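PDB 4KH3: antigen 43 from Escherichia coli, which probably mediates self-association between bacterial cells as an autotransporter adhesin, promoting the aggregation and biofilm growth of uropathogenic strains. Local coordinates for residues A366-K371 against D385-G390. Numbering follows the deposited sequence.
Sequences ALMLEK and DTTVNG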
ATOM      1  N   ALA A 366       0.944 -19.077 -27.150  1.00 29.21           N
ATOM      2  CA  ALA A 366       2.063 -18.157 -27.281  1.00 30.45           C
ATOM      3  C   ALA A 366       2.253 -17.246 -26.057  1.00 27.85           C
ATOM      4  O   ALA A 366       2.721 -16.117 -26.177  1.00 25.03           O
ATOM      5  CB  ALA A 366       1.941 -17.352 -28.564  1.00 19.40           C
ATOM      6  N   LEU A 367       1.894 -17.757 -24.884  1.00 28.67           N
ATOM      7  CA  LEU A 367       2.197 -17.083 -23.625  1.00 30.71           C
ATOM      8  C   LEU A 367       3.692 -16.857 -23.458  1.00 31.69           C
ATOM      9  O   LEU A 367       4.492 -17.768 -23.657  1.00 37.32           O
ATOM     10  CB  LEU A 367       1.706 -17.916 -22.452  1.00 26.36           C
ATOM     11  CG  LEU A 367       0.198 -17.947 -22.296  1.00 34.37           C
ATOM     12  CD1 LEU A 367      -0.124 -18.693 -21.049  1.00 36.51           C
ATOM     13  CD2 LEU A 367      -0.349 -16.540 -22.240  1.00 33.59           C
ATOM     14  N   MET A 368       4.067 -15.634 -23.107  1.00 33.12           N
ATOM     15  CA  MET A 368       5.450 -15.339 -22.773  1.00 32.77           C
ATOM     16  C   MET A 368       5.489 -14.984 -21.304  1.00 32.19           C
ATOM     17  O   MET A 368       4.900 -13.991 -20.889  1.00 37.42           O
ATOM     18  CB  MET A 368       5.987 -14.185 -23.617  1.00 30.67           C
ATOM     19  CG  MET A 368       7.282 -13.592 -23.084  1.00 45.90           C
ATOM     20  SD  MET A 368       8.672 -14.748 -23.095  1.00 48.57           S
ATOM     21  CE  MET A 368       9.160 -14.649 -24.818  1.00 35.73           C
ATOM     22  N   LEU A 369       6.152 -15.812 -20.508  1.00 30.55           N
ATOM     23  CA  LEU A 369       6.195 -15.579 -19.069  1.00 29.45           C
ATOM     24  C   LEU A 369       7.601 -15.196 -18.581  1.00 32.34           C
ATOM     25  O   LEU A 369       8.431 -16.065 -18.317  1.00 35.20           O
ATOM     26  CB  LEU A 369       5.670 -16.806 -18.324  1.00 30.70           C
ATOM     27  CG  LEU A 369       4.271 -17.312 -18.711  1.00 32.63           C
ATOM     28  CD1 LEU A 369       4.040 -18.708 -18.154  1.00 30.03           C
ATOM     29  CD2 LEU A 369       3.193 -16.381 -18.205  1.00 30.18           C
ATOM     30  N   GLU A 370       7.863 -13.893 -18.476  1.00 32.91           N
ATOM     31  CA  GLU A 370       9.118 -13.390 -17.913  1.00 27.01           C
ATOM     32  C   GLU A 370       9.132 -13.507 -16.385  1.00 35.65           C
ATOM     33  O   GLU A 370       8.136 -13.897 -15.760  1.00 29.08           O
ATOM     34  CB  GLU A 370       9.346 -11.926 -18.292  1.00 32.47           C
ATOM     35  CG  GLU A 370       9.053 -11.570 -19.742  1.00 42.77           C
ATOM     36  CD  GLU A 370      10.201 -11.894 -20.671  1.00 39.41           C
ATOM     37  OE1 GLU A 370      11.242 -12.380 -20.191  1.00 45.19           O
ATOM     38  OE2 GLU A 370      10.064 -11.664 -21.888  1.00 59.16           O
ATOM     39  N   LYS A 371      10.272 -13.170 -15.790  1.00 38.62           N
ATOM     40  CA  LYS A 371      10.420 -13.219 -14.344  1.00 38.88           C
ATOM     41  C   LYS A 371       9.312 -12.410 -13.668  1.00 32.25           C
ATOM     42  O   LYS A 371       9.064 -11.251 -14.020  1.00 26.48           O
ATOM     43  CB  LYS A 371      11.808 -12.718 -13.920  1.00 37.40           C
ATOM     44  CG  LYS A 371      12.069 -12.844 -12.421  1.00 50.63           C
ATOM     45  CD  LYS A 371      13.564 -12.803 -12.109  1.00 69.25           C
ATOM     46  CE  LYS A 371      13.850 -13.146 -10.646  1.00 63.53           C
ATOM     47  NZ  LYS A 371      15.315 -13.287 -10.379  1.00 67.83           N
ATOM     48  N   ASP A 385       2.785 -23.601 -27.363  1.00 36.05           N
ATOM     49  CA  ASP A 385       3.879 -22.696 -27.708  1.00 28.16           C
ATOM     50  C   ASP A 385       4.222 -21.706 -26.595  1.00 32.72           C
ATOM     51  O   ASP A 385       4.658 -20.578 -26.866  1.00 26.39           O
ATOM     52  CB  ASP A 385       3.588 -21.957 -29.019  1.00 28.91           C
ATOM     53  CG  ASP A 385       3.677 -22.867 -30.231  1.00 37.83           C
ATOM     54  OD1 ASP A 385       4.516 -23.788 -30.224  1.00 47.41           O
ATOM     55  OD2 ASP A 385       2.907 -22.671 -31.191  1.00 47.27           O
ATOM     56  N   THR A 386       4.033 -22.127 -25.346  1.00 26.42           N
ATOM     57  CA  THR A 386       4.450 -21.313 -24.214  1.00 26.83           C
ATOM     58  C   THR A 386       5.971 -21.152 -24.171  1.00 36.80           C
ATOM     59  O   THR A 386       6.717 -22.126 -24.335  1.00 31.98           O
ATOM     60  CB  THR A 386       4.041 -21.942 -22.896  1.00 29.94           C
ATOM     61  OG1 THR A 386       2.686 -22.401 -22.975  1.00 26.91           O
ATOM     62  CG2 THR A 386       4.195 -20.933 -21.771  1.00 31.52           C
ATOM     63  N   THR A 387       6.422 -19.919 -23.970  1.00 29.35           N
ATOM     64  CA  THR A 387       7.804 -19.668 -23.597  1.00 29.02           C
ATOM     65  C   THR A 387       7.818 -19.168 -22.156  1.00 37.40           C
ATOM     66  O   THR A 387       7.211 -18.136 -21.839  1.00 26.47           O
ATOM     67  CB  THR A 387       8.471 -18.610 -24.493  1.00 29.45           C
ATOM     68  OG1 THR A 387       8.523 -19.082 -25.841  1.00 39.93           O
ATOM     69  CG2 THR A 387       9.883 -18.353 -24.021  1.00 32.74           C
ATOM     70  N   VAL A 388       8.480 -19.918 -21.279  1.00 29.27           N
ATOM     71  CA  VAL A 388       8.714 -19.468 -19.915  1.00 26.38           C
ATOM     72  C   VAL A 388      10.159 -19.018 -19.824  1.00 30.46           C
ATOM     73  O   VAL A 388      11.076 -19.815 -20.018  1.00 32.03           O
ATOM     74  CB  VAL A 388       8.483 -20.591 -18.895  1.00 29.28           C
ATOM     75  CG1 VAL A 388       8.564 -20.044 -17.486  1.00 27.50           C
ATOM     76  CG2 VAL A 388       7.147 -21.230 -19.125  1.00 29.36           C
ATOM     77  N   ASN A 389      10.363 -17.736 -19.552  1.00 34.97           N
ATOM     78  CA  ASN A 389      11.706 -17.170 -19.518  1.00 27.40           C
ATOM     79  C   ASN A 389      11.976 -16.541 -18.160  1.00 36.70           C
ATOM     80  O   ASN A 389      11.932 -15.322 -18.009  1.00 39.75           O
ATOM     81  CB  ASN A 389      11.870 -16.141 -20.635  1.00 34.91           C
ATOM     82  CG  ASN A 389      13.304 -15.649 -20.784  1.00 43.44           C
ATOM     83  OD1 ASN A 389      14.258 -16.381 -20.538  1.00 43.90           O
ATOM     84  ND2 ASN A 389      13.455 -14.400 -21.197  1.00 45.60           N
ATOM     85  N   GLY A 390      12.240 -17.383 -17.168  1.00 30.14           N
ATOM     86  CA  GLY A 390      12.428 -16.910 -15.813  1.00 32.64           C
ATOM     87  C   GLY A 390      11.157 -16.919 -14.989  1.00 37.20           C
ATOM     88  O   GLY A 390      11.201 -16.791 -13.766  1.00 33.84           O
TER
HETATM   89  O   HOH W   1       0.936 -20.550 -24.565  1.00 28.68           O
HETATM   90  O   HOH W   2      12.590 -12.571 -17.495  1.00 42.76           O
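M368 and T387 sit side by side on the outer face of two neighbouring parallel strands, their side chains pointing the same way. The methionine leaves its strand with CG anti to the backbone N (chi1 165°), then bends at chi2 and chi3, which brings the thioether alongside the threonine: M368 CE and SD both come up beside T387 CG2, CE at 3.9 Å. Further along the same face E370 and N389 meet through their polar ends. N389 ND2 gives a bent hydrogen bond of 3.2 Å to E370 OE1, taken on the syn side of the carboxylate, whose plane is turned 66° from that of the amide. The same OE1 accepts from a water that also bridges K371 N and N389 O, while N389 OD1 turns to N408 in the next coil. This is the coil-on-coil stacking of a right-handed parallel beta-helix, the fold of most autotransporter passenger domains. Backbone bonds hold the register: T387 N to L367 O and L369 N to T387 O, each 2.9 Å, then N389 N to L369 O at 2.8 Å. On the inward face L369 CD1 reaches V388 CG2 at 4.1 Å, the two side chains crossing at a slant, and both also touch F393. T386 CG2 comes within 4.0 Å of L367 CB on this buried side; its OG1, beside the backbone N, shares a second water with L367 N. L367 itself packs on F357, I359 and F375.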